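Local coordinates for protein ftsY (PDB 1ZU4) that is the NG domain of the SRP receptor FtsY, pairing a helical bundle with a P-loop GTPase-type domain, at residues Gly270-Gly273 with Leu274-Glu278. Sequence-based numbering, arbitrary orientation.
Sequences GGIG and LAIKE
The flat groups that meet between G271 and A275 are backbone peptides at the start of a helix. The carbonyl of G271 takes the amide of A275 within its own plane (N to O 3.0 Å), and the L274 amide adds a weak bond to the same oxygen. In the next two bonds along the chain, I276 N to I272 O at 2.9 Å and K277 N to G273 O at 3.2 Å, the donors sit somewhat out of the carbonyl plane.

Beside the I276-to-I272 bond, I276 CG1 lies 3.3 Å from I272 O. I272 holds CG1 anti to the backbone N (chi1 -167°), which places it on the carbonyl side, where I276 CD1 comes within 4.1 Å of I272 CG1; the two branched chains meet at a slant. Their apolar surface suits the side facing V244 of helix 241-250. G273 N and G270 O are both hydrogen-bonded to the Y304 hydroxyl. L274 packs on M53 and L82, while the long K277 carries its ammonium to the carbonyls of Y86 and D88. Helix 272-280 links parallel strands 258-262 and 284-288 in a beta-alpha-beta unit; I272 and I276 touch helix 241-250, and L274 touches helices 51-64 and 71-87.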
ATOM      1  N   GLY A 270      -6.101  12.403   4.465  1.00 20.71           N
ATOM      2  CA  GLY A 270      -6.135  11.026   4.969  1.00 19.34           C
ATOM      3  C   GLY A 270      -7.300  10.143   4.563  1.00 18.60           C
ATOM      4  O   GLY A 270      -7.439   9.032   5.056  1.00 19.13           O
ATOM      5  N   GLY A 271      -8.169  10.617   3.675  1.00 18.12           N
ATOM      6  CA  GLY A 271      -9.253   9.761   3.228  1.00 16.32           C
ATOM      7  C   GLY A 271      -8.786   8.735   2.200  1.00 16.27           C
ATOM      8  O   GLY A 271      -9.548   7.832   1.796  1.00 15.14           O
ATOM      9  N   ILE A 272      -7.546   8.859   1.752  1.00 15.21           N
ATOM     10  CA  ILE A 272      -7.095   8.000   0.640  1.00 14.95           C
ATOM     11  C   ILE A 272      -7.159   6.481   0.942  1.00 14.62           C
ATOM     12  O   ILE A 272      -7.375   5.674   0.049  1.00 14.05           O
ATOM     13  CB  ILE A 272      -5.689   8.401   0.148  1.00 14.53           C
ATOM     14  CG1 ILE A 272      -5.414   7.702  -1.207  1.00 15.69           C
ATOM     15  CG2 ILE A 272      -4.649   8.119   1.257  1.00 17.52           C
ATOM     16  CD1 ILE A 272      -4.130   7.965  -1.842  1.00 17.48           C
ATOM     17  N   GLY A 273      -6.985   6.079   2.198  1.00 13.93           N
ATOM     18  CA  GLY A 273      -7.077   4.658   2.500  1.00 13.52           C
ATOM     19  C   GLY A 273      -8.456   4.128   2.153  1.00 14.82           C
ATOM     20  O   GLY A 273      -8.589   2.994   1.695  1.00 13.29           O
ATOM     21  N   LEU A 274      -9.475   4.964   2.423  1.00 13.09           N
ATOM     22  CA  LEU A 274     -10.857   4.626   2.182  1.00 14.33           C
ATOM     23  C   LEU A 274     -11.211   4.731   0.719  1.00 13.48           C
ATOM     24  O   LEU A 274     -12.026   3.979   0.243  1.00 14.03           O
ATOM     25  CB  LEU A 274     -11.782   5.518   3.006  1.00 14.08           C
ATOM     26  CG  LEU A 274     -11.736   5.334   4.526  1.00 18.25           C
ATOM     27  CD1 LEU A 274     -12.704   6.336   5.195  1.00 20.42           C
ATOM     28  CD2 LEU A 274     -12.178   3.957   4.794  1.00 20.05           C
ATOM     29  N   ALA A 275     -10.646   5.710   0.035  1.00 13.15           N
ATOM     30  CA  ALA A 275     -10.812   5.843  -1.398  1.00 13.04           C
ATOM     31  C   ALA A 275     -10.299   4.563  -2.065  1.00 13.21           C
ATOM     32  O   ALA A 275     -10.930   4.067  -2.980  1.00 12.08           O
ATOM     33  CB  ALA A 275     -10.048   7.115  -1.936  1.00 13.15           C
ATOM     34  N   ILE A 276      -9.151   4.033  -1.605  1.00 13.48           N
ATOM     35  CA  ILE A 276      -8.582   2.808  -2.163  1.00 13.79           C
ATOM     36  C   ILE A 276      -9.552   1.619  -1.969  1.00 14.95           C
ATOM     37  O   ILE A 276      -9.896   0.901  -2.908  1.00 13.15           O
ATOM     38  CB  ILE A 276      -7.160   2.509  -1.547  1.00 15.16           C
ATOM     39  CG1 ILE A 276      -6.137   3.523  -2.120  1.00 13.22           C
ATOM     40  CG2 ILE A 276      -6.723   1.063  -1.831  1.00 14.56           C
ATOM     41  CD1 ILE A 276      -4.863   3.658  -1.303  1.00 14.04           C
ATOM     42  N   LYS A 277      -9.964   1.417  -0.728  1.00 15.68           N
ATOM     43  CA  LYS A 277     -10.923   0.377  -0.378  1.00 15.84           C
ATOM     44  C   LYS A 277     -12.171   0.465  -1.297  1.00 14.93           C
ATOM     45  O   LYS A 277     -12.599  -0.548  -1.827  1.00 13.93           O
ATOM     46  CB  LYS A 277     -11.278   0.552   1.105  1.00 16.30           C
ATOM     47  CG  LYS A 277     -12.488  -0.192   1.598  1.00 16.86           C
ATOM     48  CD  LYS A 277     -12.241  -1.681   1.433  1.00 23.04           C
ATOM     49  CE  LYS A 277     -13.554  -2.441   1.467  1.00 25.60           C
ATOM     50  NZ  LYS A 277     -14.544  -1.860   2.448  1.00 33.26           N
ATOM     51  N   GLU A 278     -12.715   1.670  -1.502  1.00 13.32           N
ATOM     52  CA  GLU A 278     -13.932   1.829  -2.336  1.00 15.46           C
ATOM     53  C   GLU A 278     -13.658   1.544  -3.818  1.00 15.07           C
ATOM     54  O   GLU A 278     -14.321   0.698  -4.413  1.00 15.90           O
ATOM     55  CB  GLU A 278     -14.541   3.240  -2.186  1.00 15.70           C
ATOM     56  CG  GLU A 278     -15.784   3.495  -3.044  1.00 17.20           C
ATOM     57  CD  GLU A 278     -16.953   2.655  -2.619  1.00 21.81           C
ATOM     58  OE1 GLU A 278     -17.085   2.346  -1.413  1.00 23.59           O
ATOM     59  OE2 GLU A 278     -17.713   2.274  -3.519  1.00 25.07           O
TER